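Local coordinates for protein FACT-Spt16 (Cicer arietinum, PDB 5CE6) that probably acts as a histone chaperone subunit of the FACT complex, its N-terminal domain being linked to binding of histones H3-H4 in transcription, at residues S155-A161 / F182-A188; L428-T432 / T444-K449; L97-A103 / H124-K128; I324-A328 / D363-M367. One frame throughout, in Å; residues are numbered along the deposited sequence.

Overall arrangement
Contacts 1 and 3 belong to one six-stranded sheet of the N-terminal lobe and each ties down one of its outermost strands, 183-186 and 120-125; their centres lie about 24 Å apart. Both are parallel strand pairs, knit mainly by backbone hydrogen bonds and only partly buried. Contacts 2 and 4 belong to the larger lobe, with centres about 20 Å apart; contact 4 includes the start of helix 323-342, which also packs against contact 2. Contact 2 is buried and polar, a carboxylate held between a threonine hydroxyl and a lysine. Contact 4, farther from the chain's centre, is mostly apolar, with a methionine packed on the helix and an exposed lysine alongside.

Contact 1. Residues S155-A161 / F182-A188; sequences STVGHIA and FRLSDVA
The beta-alpha-beta unit made of strand 156-159, helix 168-179 and strand 183-186 closes here, pairing Thr156, Val157, Gly158 and His159 in parallel with Arg183, Leu184, Ser185 and Asp186 at the edge of the N-terminal lobe's sheet. Backbone bonds run from Arg183 N to Ser155 O through to Val187 N and His159 O; the bond from Val157 N to Arg183 O is 2.8 Å long. On the sheet face of Thr156 and Arg183 the two side chains run alongside each other, and Thr156 CG2 sits over the centre of the guanidinium. The same methyl meets Ser185 OG at 3.3 Å, a hydroxyl that is bonded to Gly49 O. On the other face Val157 CG2 crosses to Phe182 CD2 at 3.6 Å, and Ile143 of helix 133-145 packs on both residues. With CG between the backbone N and the carbonyl carbon (chi1 63°), the His159 ring folds back over strand 183-186 and puts NE2 3.9 Å from Leu184 CB. At the end of strand 183-186, Asp186 forms an Asx turn: its OD1 accepts from Ala188 N at 3.0 Å and, through the opposite face of the carboxylate plane, from Ala161 N at 3.3 Å.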
loop_
_atom_site.group_PDB
_atom_site.type_symbol
_atom_site.label_atom_id
_atom_site.label_comp_id
_atom_site.label_asym_id
_atom_site.label_seq_id
_atom_site.Cartn_x
_atom_site.Cartn_y
_atom_site.Cartn_z
ATOM N N SER A 155 -10.454 -31.632 -3.478
ATOM C CA SER A 155 -9.723 -30.554 -2.813
ATOM C C SER A 155 -9.849 -29.215 -3.530
ATOM O O SER A 155 -9.724 -29.127 -4.755
ATOM C CB SER A 155 -8.245 -30.917 -2.632
ATOM O OG SER A 155 -8.060 -31.831 -1.563
ATOM N N THR A 156 -10.104 -28.172 -2.752
ATOM C CA THR A 156 -10.057 -26.816 -3.270
ATOM C C THR A 156 -8.883 -26.088 -2.627
ATOM O O THR A 156 -8.842 -25.911 -1.409
ATOM C CB THR A 156 -11.368 -26.051 -3.011
ATOM O OG1 THR A 156 -12.436 -26.677 -3.737
ATOM C CG2 THR A 156 -11.239 -24.605 -3.455
ATOM N N VAL A 157 -7.922 -25.687 -3.452
ATOM C CA VAL A 157 -6.770 -24.929 -2.980
ATOM C C VAL A 157 -6.940 -23.459 -3.303
ATOM O O VAL A 157 -7.098 -23.086 -4.466
ATOM C CB VAL A 157 -5.461 -25.441 -3.605
ATOM C CG1 VAL A 157 -4.287 -24.572 -3.179
ATOM C CG2 VAL A 157 -5.223 -26.868 -3.191
ATOM N N GLY A 158 -6.907 -22.624 -2.273
ATOM C CA GLY A 158 -6.949 -21.189 -2.479
ATOM C C GLY A 158 -5.568 -20.648 -2.778
ATOM O O GLY A 158 -4.579 -21.088 -2.192
ATOM N N HIS A 159 -5.492 -19.708 -3.713
ATOM C CA HIS A 159 -4.245 -19.002 -3.969
ATOM C C HIS A 159 -4.550 -17.559 -4.317
ATOM O O HIS A 159 -5.704 -17.205 -4.550
ATOM C CB HIS A 159 -3.440 -19.672 -5.083
ATOM C CG HIS A 159 -4.122 -19.672 -6.413
ATOM N ND1 HIS A 159 -3.441 -19.474 -7.599
ATOM C CD2 HIS A 159 -5.419 -19.855 -6.757
ATOM C CE1 HIS A 159 -4.290 -19.527 -8.607
ATOM N NE2 HIS A 159 -5.502 -19.755 -8.123
ATOM N N ILE A 160 -3.521 -16.723 -4.327
ATOM C CA ILE A 160 -3.695 -15.332 -4.714
ATOM C C ILE A 160 -3.559 -15.315 -6.230
ATOM O O ILE A 160 -2.464 -15.152 -6.766
ATOM C CB ILE A 160 -2.653 -14.437 -4.030
ATOM C CG1 ILE A 160 -2.739 -14.633 -2.508
ATOM C CG2 ILE A 160 -2.872 -12.985 -4.396
ATOM C CD1 ILE A 160 -1.562 -14.077 -1.729
ATOM N N ALA A 161 -4.679 -15.532 -6.911
ATOM C CA ALA A 161 -4.664 -15.881 -8.334
ATOM C C ALA A 161 -4.061 -14.800 -9.228
ATOM O O ALA A 161 -3.476 -15.104 -10.268
ATOM C CB ALA A 161 -6.067 -16.246 -8.805
ATOM N N PHE A 182 -6.894 -30.566 -8.365
ATOM C CA PHE A 182 -7.483 -29.602 -7.436
ATOM C C PHE A 182 -8.279 -28.495 -8.105
ATOM O O PHE A 182 -7.902 -27.979 -9.161
ATOM C CB PHE A 182 -6.405 -28.939 -6.572
ATOM C CG PHE A 182 -5.593 -29.898 -5.758
ATOM C CD1 PHE A 182 -6.124 -31.110 -5.344
ATOM C CD2 PHE A 182 -4.291 -29.581 -5.400
ATOM C CE1 PHE A 182 -5.366 -31.997 -4.591
ATOM C CE2 PHE A 182 -3.528 -30.457 -4.646
ATOM C CZ PHE A 182 -4.065 -31.668 -4.242
ATOM N N ARG A 183 -9.377 -28.119 -7.464
ATOM C CA ARG A 183 -10.074 -26.898 -7.821
ATOM C C ARG A 183 -9.271 -25.747 -7.224
ATOM O O ARG A 183 -8.857 -25.820 -6.068
ATOM C CB ARG A 183 -11.485 -26.922 -7.239
ATOM C CG ARG A 183 -12.545 -26.328 -8.148
ATOM C CD ARG A 183 -13.145 -25.066 -7.548
ATOM N NE ARG A 183 -13.944 -25.348 -6.357
ATOM C CZ ARG A 183 -14.545 -24.420 -5.618
ATOM N NH1 ARG A 183 -14.437 -23.138 -5.943
ATOM N NH2 ARG A 183 -15.252 -24.772 -4.553
ATOM N N LEU A 184 -9.034 -24.695 -8.005
ATOM C CA LEU A 184 -8.263 -23.545 -7.533
ATOM C C LEU A 184 -9.148 -22.305 -7.351
ATOM O O LEU A 184 -9.853 -21.899 -8.276
ATOM C CB LEU A 184 -7.111 -23.236 -8.496
ATOM C CG LEU A 184 -6.094 -24.340 -8.805
ATOM C CD1 LEU A 184 -4.985 -23.821 -9.703
ATOM C CD2 LEU A 184 -5.506 -24.932 -7.534
ATOM N N SER A 185 -9.102 -21.703 -6.163
ATOM C CA SER A 185 -9.912 -20.519 -5.855
ATOM C C SER A 185 -9.059 -19.305 -5.503
ATOM O O SER A 185 -8.081 -19.416 -4.765
ATOM C CB SER A 185 -10.856 -20.808 -4.684
ATOM O OG SER A 185 -11.803 -21.800 -5.024
ATOM N N ASP A 186 -9.438 -18.141 -6.022
ATOM C CA ASP A 186 -8.775 -16.900 -5.648
ATOM C C ASP A 186 -9.181 -16.579 -4.217
ATOM O O ASP A 186 -10.368 -16.592 -3.885
ATOM C CB ASP A 186 -9.184 -15.764 -6.595
ATOM C CG ASP A 186 -8.428 -14.468 -6.334
ATOM O OD1 ASP A 186 -7.451 -14.472 -5.558
ATOM O OD2 ASP A 186 -8.807 -13.435 -6.924
ATOM N N VAL A 187 -8.198 -16.318 -3.361
ATOM C CA VAL A 187 -8.486 -15.960 -1.977
ATOM C C VAL A 187 -7.939 -14.582 -1.607
ATOM O O VAL A 187 -7.783 -14.266 -0.431
ATOM C CB VAL A 187 -7.975 -17.026 -0.978
ATOM C CG1 VAL A 187 -8.714 -18.319 -1.178
ATOM C CG2 VAL A 187 -6.475 -17.244 -1.124
ATOM N N ALA A 188 -7.655 -13.756 -2.610
ATOM C CA ALA A 188 -7.126 -12.420 -2.338
ATOM C C ALA A 188 -8.049 -11.623 -1.410
ATOM O O ALA A 188 -7.587 -10.871 -0.549
ATOM C CB ALA A 188 -6.870 -11.665 -3.629
#

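Contact 2. Residues L428-T432 / T444-K449; sequences LLADT and TSIGSK
Asp431, on strand 424-435, reaches across to Thr444 and Lys449 of the loop that follows strand 440-442. Its CB already lies 3.2 Å from Thr444 OG1. One step on, the carboxylate divides its work. OD1 accepts a hydrogen bond from the Thr444 hydroxyl on its anti lone pair, OG1 lying 2.7 Å from OD1, and also forms a salt bridge with Arg315. OD2 makes a salt bridge with Lys449, whose NZ comes in from above the carboxylate plane at 2.8 Å; Gln336 of helix 323-342 bonds to both OD2 and NZ. Thr444 OG1 sits between its own backbone N and carbonyl carbon (chi1 46°), which turns it to the strand, where it also accepts from Thr432 N at 3.0 Å. The aliphatic part of the lysine runs past Leu429, CD lying 4.3 Å from CD2 of that leucine. With an alanine here in place of Asp431, the charges of Lys449 and Arg315 would probably lack their mate in a largely buried setting, and the Thr444 hydroxyl would lose its acceptor. Two basic groups on one carboxylate are likely to keep it ionised, tying the loop to the strand through charge as well as hydrogen bonds.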
loop_
_atom_site.group_PDB
_atom_site.type_symbol
_atom_site.label_atom_id
_atom_site.label_comp_id
_atom_site.label_asym_id
_atom_site.label_seq_id
_atom_site.Cartn_x
_atom_site.Cartn_y
_atom_site.Cartn_z
ATOM N N LEU A 428 -3.229 17.062 -6.898
ATOM C CA LEU A 428 -3.286 15.858 -6.061
ATOM C C LEU A 428 -3.121 16.174 -4.583
ATOM O O LEU A 428 -2.230 16.948 -4.192
ATOM C CB LEU A 428 -2.197 14.875 -6.513
ATOM C CG LEU A 428 -2.122 13.575 -5.709
ATOM C CD1 LEU A 428 -3.377 12.748 -5.946
ATOM C CD2 LEU A 428 -0.882 12.805 -6.140
ATOM N N LEU A 429 -3.978 15.574 -3.758
ATOM C CA LEU A 429 -3.849 15.646 -2.310
ATOM C C LEU A 429 -3.943 14.242 -1.741
ATOM O O LEU A 429 -4.846 13.486 -2.096
ATOM C CB LEU A 429 -4.953 16.515 -1.698
ATOM C CG LEU A 429 -4.793 18.023 -1.848
ATOM C CD1 LEU A 429 -6.033 18.721 -1.302
ATOM C CD2 LEU A 429 -3.563 18.483 -1.082
ATOM N N ALA A 430 -3.018 13.887 -0.858
ATOM C CA ALA A 430 -3.106 12.591 -0.184
ATOM C C ALA A 430 -2.708 12.705 1.264
ATOM O O ALA A 430 -1.768 13.426 1.610
ATOM C CB ALA A 430 -2.248 11.531 -0.883
ATOM N N ASP A 431 -3.425 11.966 2.105
ATOM C CA ASP A 431 -3.041 11.806 3.504
ATOM C C ASP A 431 -3.247 10.381 3.972
ATOM O O ASP A 431 -4.010 9.629 3.365
ATOM C CB ASP A 431 -3.872 12.724 4.397
ATOM C CG ASP A 431 -3.445 14.167 4.308
ATOM O OD1 ASP A 431 -2.465 14.540 4.986
ATOM O OD2 ASP A 431 -4.078 14.921 3.559
ATOM N N THR A 432 -2.599 10.028 5.085
ATOM C CA THR A 432 -2.811 8.714 5.715
ATOM C C THR A 432 -3.708 8.912 6.921
ATOM O O THR A 432 -3.452 9.778 7.759
ATOM C CB THR A 432 -1.499 8.064 6.142
ATOM O OG1 THR A 432 -0.659 7.953 4.993
ATOM C CG2 THR A 432 -1.744 6.669 6.700
ATOM N N THR A 444 -0.814 12.280 8.863
ATOM C CA THR A 444 0.123 13.061 8.062
ATOM C C THR A 444 -0.240 14.544 8.099
ATOM O O THR A 444 0.041 15.284 7.154
ATOM C CB THR A 444 0.094 12.609 6.593
ATOM O OG1 THR A 444 -1.273 12.471 6.182
ATOM C CG2 THR A 444 0.782 11.267 6.425
ATOM N N SER A 445 -0.882 14.979 9.176
ATOM C CA SER A 445 -1.205 16.395 9.325
ATOM C C SER A 445 0.079 17.196 9.581
ATOM O O SER A 445 0.747 16.996 10.588
ATOM C CB SER A 445 -2.189 16.592 10.483
ATOM O OG SER A 445 -2.768 17.886 10.433
ATOM N N ILE A 446 0.428 18.098 8.663
ATOM C CA ILE A 446 1.696 18.828 8.763
ATOM C C ILE A 446 1.535 20.333 8.631
ATOM O O ILE A 446 2.522 21.064 8.489
ATOM C CB ILE A 446 2.702 18.376 7.701
ATOM C CG1 ILE A 446 2.110 18.513 6.297
ATOM C CG2 ILE A 446 3.147 16.951 7.963
ATOM C CD1 ILE A 446 3.118 18.217 5.194
ATOM N N GLY A 447 0.293 20.797 8.673
ATOM C CA GLY A 447 0.029 22.215 8.563
ATOM C C GLY A 447 -1.039 22.463 7.526
ATOM O O GLY A 447 -1.373 21.576 6.742
ATOM N N SER A 448 -1.575 23.678 7.519
ATOM C CA SER A 448 -2.695 24.007 6.643
ATOM C C SER A 448 -2.480 23.643 5.179
ATOM O O SER A 448 -1.452 23.972 4.585
ATOM C CB SER A 448 -3.034 25.490 6.752
ATOM O OG SER A 448 -3.999 25.847 5.783
ATOM N N LYS A 449 -3.463 22.945 4.617
ATOM C CA LYS A 449 -3.465 22.595 3.205
ATOM C C LYS A 449 -4.170 23.669 2.418
ATOM O O LYS A 449 -4.291 23.560 1.196
ATOM C CB LYS A 449 -4.201 21.272 2.984
ATOM C CG LYS A 449 -3.428 20.055 3.399
ATOM C CD LYS A 449 -4.220 18.782 3.120
ATOM C CE LYS A 449 -5.304 18.512 4.147
ATOM N NZ LYS A 449 -5.821 17.111 3.941
#

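Contact 3. Residues L97-A103 / H124-K128; sequences LCSQKKA and HVKPK
Strands 93-98 and 120-125 run parallel, with Leu97 in register with His124 and Cys98 with Val125, and the backbone of Cys98 spans the pair: its N gives a bond of 3.1 Å to His124 O, and its O takes a nearly straight one of 2.8 Å from Lys126 N (angle at the hydrogen 174°). Beyond Cys98 the segment 97-103 turns into helix 100-106. Ser99 is its N-cap, OG accepting from Lys102 N, and a water bridges the segments past the last strand pair, accepting from Gln100 N and donating to Lys126 O. On the face of Leu97 and His124, the leucine CG stands anti to its own N (chi1 177°), carrying Leu97 CD1 over to the neighbouring strand, 3.2 Å from His124 O. The same methyl also touches His124 CB and, at 3.9 Å, Lys126 CB. Val125 lies on the other face, under the start of the helix. Its CG1 meets Gln100 N at 3.6 Å and the CB of that glutamine, while CG2 touches Ala103 CB at 3.8 Å, one helical turn on. The bent Gln100 chain lays OE1 by both valine methyls, and its NE2 bonds to Ser104 OG. Earlier on strand 93-98, the ring of His95 meets that of His124, whose NE2 is hydrogen-bonded to His95 ND1. Strand 120-125 is the outermost of the sheet at this end; helix 133-145 packs on Leu97 and His124, and strand 85-89 lies along the far side of strand 93-98.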
loop_
_atom_site.group_PDB
_atom_site.type_symbol
_atom_site.label_atom_id
_atom_site.label_comp_id
_atom_site.label_asym_id
_atom_site.label_seq_id
_atom_site.Cartn_x
_atom_site.Cartn_y
_atom_site.Cartn_z
ATOM N N LEU A 97 8.218 -25.160 1.694
ATOM C CA LEU A 97 9.312 -25.595 0.823
ATOM C C LEU A 97 10.270 -24.421 0.726
ATOM O O LEU A 97 9.896 -23.357 0.236
ATOM C CB LEU A 97 8.784 -25.958 -0.569
ATOM C CG LEU A 97 9.822 -26.375 -1.613
ATOM C CD1 LEU A 97 10.725 -27.454 -1.056
ATOM C CD2 LEU A 97 9.130 -26.864 -2.873
ATOM N N CYS A 98 11.496 -24.602 1.213
ATOM C CA CYS A 98 12.434 -23.489 1.347
ATOM C C CYS A 98 13.858 -23.994 1.492
ATOM O O CYS A 98 14.086 -25.197 1.566
ATOM C CB CYS A 98 12.075 -22.639 2.572
ATOM S SG CYS A 98 12.192 -23.519 4.152
ATOM N N SER A 99 14.806 -23.065 1.561
ATOM C CA SER A 99 16.218 -23.405 1.755
ATOM C C SER A 99 16.470 -23.986 3.148
ATOM O O SER A 99 15.661 -23.806 4.059
ATOM C CB SER A 99 17.074 -22.153 1.566
ATOM O OG SER A 99 16.838 -21.236 2.619
ATOM N N GLN A 100 17.592 -24.685 3.313
ATOM C CA GLN A 100 17.968 -25.203 4.626
ATOM C C GLN A 100 18.040 -24.080 5.660
ATOM O O GLN A 100 17.576 -24.233 6.796
ATOM C CB GLN A 100 19.309 -25.940 4.550
ATOM C CG GLN A 100 19.870 -26.337 5.908
ATOM C CD GLN A 100 18.968 -27.299 6.658
ATOM O OE1 GLN A 100 18.732 -28.421 6.210
ATOM N NE2 GLN A 100 18.458 -26.865 7.806
ATOM N N LYS A 101 18.600 -22.945 5.253
ATOM C CA LYS A 101 18.773 -21.807 6.154
ATOM C C LYS A 101 17.442 -21.297 6.702
ATOM O O LYS A 101 17.316 -21.021 7.898
ATOM C CB LYS A 101 19.523 -20.676 5.450
ATOM N N LYS A 102 16.448 -21.181 5.827
ATOM C CA LYS A 102 15.126 -20.721 6.241
ATOM C C LYS A 102 14.433 -21.787 7.086
ATOM O O LYS A 102 13.689 -21.482 8.017
ATOM C CB LYS A 102 14.278 -20.348 5.020
ATOM C CG LYS A 102 14.855 -19.192 4.202
ATOM C CD LYS A 102 13.889 -18.711 3.139
ATOM C CE LYS A 102 14.472 -17.555 2.333
ATOM N NZ LYS A 102 15.392 -18.022 1.264
ATOM N N ALA A 103 14.698 -23.048 6.769
ATOM C CA ALA A 103 14.107 -24.147 7.519
ATOM C C ALA A 103 14.604 -24.191 8.965
ATOM O O ALA A 103 13.832 -24.470 9.881
ATOM C CB ALA A 103 14.374 -25.465 6.824
ATOM N N HIS A 124 10.069 -28.806 4.199
ATOM C CA HIS A 124 10.660 -29.515 3.071
ATOM C C HIS A 124 11.848 -28.700 2.585
ATOM O O HIS A 124 11.671 -27.618 2.027
ATOM C CB HIS A 124 9.629 -29.657 1.946
ATOM C CG HIS A 124 8.335 -30.270 2.385
ATOM N ND1 HIS A 124 8.057 -31.610 2.217
ATOM C CD2 HIS A 124 7.247 -29.732 2.984
ATOM C CE1 HIS A 124 6.854 -31.871 2.695
ATOM N NE2 HIS A 124 6.341 -30.749 3.169
ATOM N N VAL A 125 13.057 -29.209 2.809
ATOM C CA VAL A 125 14.268 -28.457 2.481
ATOM C C VAL A 125 14.668 -28.646 1.023
ATOM O O VAL A 125 14.882 -29.780 0.578
ATOM C CB VAL A 125 15.459 -28.902 3.354
ATOM C CG1 VAL A 125 16.738 -28.205 2.901
ATOM C CG2 VAL A 125 15.183 -28.633 4.823
ATOM N N LYS A 126 14.783 -27.540 0.289
ATOM C CA LYS A 126 15.229 -27.591 -1.102
ATOM C C LYS A 126 16.711 -27.256 -1.239
ATOM O O LYS A 126 17.151 -26.169 -0.846
ATOM C CB LYS A 126 14.416 -26.637 -1.982
ATOM C CG LYS A 126 14.677 -26.820 -3.480
ATOM C CD LYS A 126 14.156 -25.643 -4.289
ATOM C CE LYS A 126 15.082 -24.443 -4.166
ATOM N NZ LYS A 126 16.405 -24.673 -4.821
ATOM N N PRO A 127 17.484 -28.193 -1.803
ATOM C CA PRO A 127 18.885 -27.975 -2.183
ATOM C C PRO A 127 18.972 -26.818 -3.174
ATOM O O PRO A 127 18.045 -26.643 -3.967
ATOM C CB PRO A 127 19.270 -29.288 -2.872
ATOM C CG PRO A 127 18.297 -30.299 -2.354
ATOM C CD PRO A 127 17.018 -29.547 -2.138
ATOM N N LYS A 128 20.057 -26.048 -3.127
ATOM C CA LYS A 128 20.207 -24.852 -3.961
ATOM C C LYS A 128 20.069 -25.140 -5.457
ATOM O O LYS A 128 19.485 -24.352 -6.199
ATOM C CB LYS A 128 21.554 -24.176 -3.684
HETATM O O HOH W 1 19.013 -25.582 1.100
#

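Contact 4. Residues I324-A328 / D363-M367; sequences IQSKA and DAPDM
Met367 leaves its backbone with CG anti to the carbonyl carbon (chi1 -65°) and runs straight from there, chi2 and chi3 both near 180°, so that its sulfur and methyl are laid on helix 323-342; Lys327, its CG anti to the backbone N (chi1 175°) and its chain fully extended, stretches the other way to the loop. The sulfur end of the methionine rests on Ala328: SD is 3.7 Å from Ala328 CB, and CE is 3.8 Å from the same carbon. Met367 CE lies 4.1 Å from Ile324 O and 4.3 Å from Ile324 CG2, and it brushes the Lys327 chain at CD, so the methyl is seated among three residues of one helical face. This is the aminopeptidase-like (pita-bread) domain, related in sequence to M24 metallopeptidases; here the loop after helix 349-363 is drawn against the start of helix 323-342, with Phe410 and Leu413 of strand 403-414 also packing on Met367. An alanine here would be likely to leave a gap beside Ala328 and lose much of the apolar packing between loop and helix. Farther out the lysine crosses the methionine obliquely. Lys327 CE touches Ala364 CB at 3.8 Å, and Lys327 NZ makes a weak hydrogen bond of 3.2 Å to Asp363 O, the carbonyl at the end of helix 349-363. The Asp363 carboxylate is instead salt-bridged to Lys334. After Ala364 the chain turns, Met367 N donating to Ala364 O at 2.8 Å.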
loop_
_atom_site.group_PDB
_atom_site.type_symbol
_atom_site.label_atom_id
_atom_site.label_comp_id
_atom_site.label_asym_id
_atom_site.label_seq_id
_atom_site.Cartn_x
_atom_site.Cartn_y
_atom_site.Cartn_z
ATOM N N ILE A 324 -8.342 29.428 -12.396
ATOM C CA ILE A 324 -8.894 28.090 -12.543
ATOM C C ILE A 324 -8.100 27.129 -11.674
ATOM O O ILE A 324 -8.667 26.276 -10.981
ATOM C CB ILE A 324 -8.866 27.630 -14.008
ATOM C CG1 ILE A 324 -9.693 28.590 -14.870
ATOM C CG2 ILE A 324 -9.393 26.206 -14.136
ATOM C CD1 ILE A 324 -9.768 28.210 -16.330
ATOM N N GLN A 325 -6.779 27.283 -11.701
ATOM C CA GLN A 325 -5.897 26.441 -10.879
ATOM C C GLN A 325 -6.203 26.660 -9.398
ATOM O O GLN A 325 -6.221 25.713 -8.618
ATOM C CB GLN A 325 -4.430 26.757 -11.166
ATOM C CG GLN A 325 -3.951 26.377 -12.585
ATOM C CD GLN A 325 -2.608 26.986 -12.934
ATOM O OE1 GLN A 325 -2.253 28.060 -12.441
ATOM N NE2 GLN A 325 -1.854 26.311 -13.805
ATOM N N SER A 326 -6.466 27.914 -9.024
ATOM C CA SER A 326 -6.728 28.256 -7.637
ATOM C C SER A 326 -8.053 27.669 -7.185
ATOM O O SER A 326 -8.135 27.050 -6.120
ATOM C CB SER A 326 -6.787 29.782 -7.466
ATOM O OG SER A 326 -5.540 30.375 -7.766
ATOM N N LYS A 327 -9.094 27.891 -7.986
ATOM C CA LYS A 327 -10.415 27.352 -7.678
ATOM C C LYS A 327 -10.373 25.830 -7.596
ATOM O O LYS A 327 -10.898 25.235 -6.656
ATOM C CB LYS A 327 -11.445 27.766 -8.731
ATOM C CG LYS A 327 -12.815 27.122 -8.491
ATOM C CD LYS A 327 -13.857 27.503 -9.541
ATOM C CE LYS A 327 -15.178 26.778 -9.257
ATOM N NZ LYS A 327 -16.247 27.040 -10.263
ATOM N N ALA A 328 -9.756 25.196 -8.590
ATOM C CA ALA A 328 -9.707 23.745 -8.607
ATOM C C ALA A 328 -9.029 23.213 -7.350
ATOM O O ALA A 328 -9.445 22.196 -6.793
ATOM C CB ALA A 328 -8.977 23.260 -9.839
ATOM N N ASP A 363 -19.719 22.813 -6.288
ATOM C CA ASP A 363 -18.828 23.967 -6.371
ATOM C C ASP A 363 -18.183 24.160 -7.749
ATOM O O ASP A 363 -17.829 25.283 -8.120
ATOM C CB ASP A 363 -17.741 23.881 -5.291
ATOM C CG ASP A 363 -18.269 24.152 -3.890
ATOM O OD1 ASP A 363 -19.459 24.508 -3.731
ATOM O OD2 ASP A 363 -17.470 24.030 -2.941
ATOM N N ALA A 364 -18.037 23.074 -8.504
ATOM C CA ALA A 364 -17.425 23.136 -9.836
ATOM C C ALA A 364 -17.905 22.014 -10.755
ATOM O O ALA A 364 -17.143 21.105 -11.072
ATOM C CB ALA A 364 -15.911 23.084 -9.717
ATOM N N PRO A 365 -19.171 22.074 -11.189
ATOM C CA PRO A 365 -19.762 20.954 -11.929
ATOM C C PRO A 365 -18.984 20.572 -13.189
ATOM O O PRO A 365 -18.934 19.392 -13.547
ATOM C CB PRO A 365 -21.163 21.466 -12.278
ATOM C CG PRO A 365 -21.085 22.960 -12.131
ATOM C CD PRO A 365 -20.129 23.179 -11.011
ATOM N N ASP A 366 -18.349 21.548 -13.829
ATOM C CA ASP A 366 -17.591 21.278 -15.046
ATOM C C ASP A 366 -16.284 20.528 -14.776
ATOM O O ASP A 366 -15.656 20.014 -15.702
ATOM C CB ASP A 366 -17.323 22.576 -15.804
ATOM C CG ASP A 366 -18.602 23.310 -16.169
ATOM O OD1 ASP A 366 -19.627 22.638 -16.433
ATOM O OD2 ASP A 366 -18.581 24.560 -16.190
ATOM N N MET A 367 -15.878 20.455 -13.509
ATOM C CA MET A 367 -14.648 19.753 -13.150
ATOM C C MET A 367 -14.883 18.308 -12.710
ATOM O O MET A 367 -13.928 17.556 -12.521
ATOM C CB MET A 367 -13.900 20.490 -12.033
ATOM C CG MET A 367 -13.378 21.866 -12.409
ATOM S SD MET A 367 -12.418 22.525 -11.036
ATOM C CE MET A 367 -12.194 24.228 -11.572
#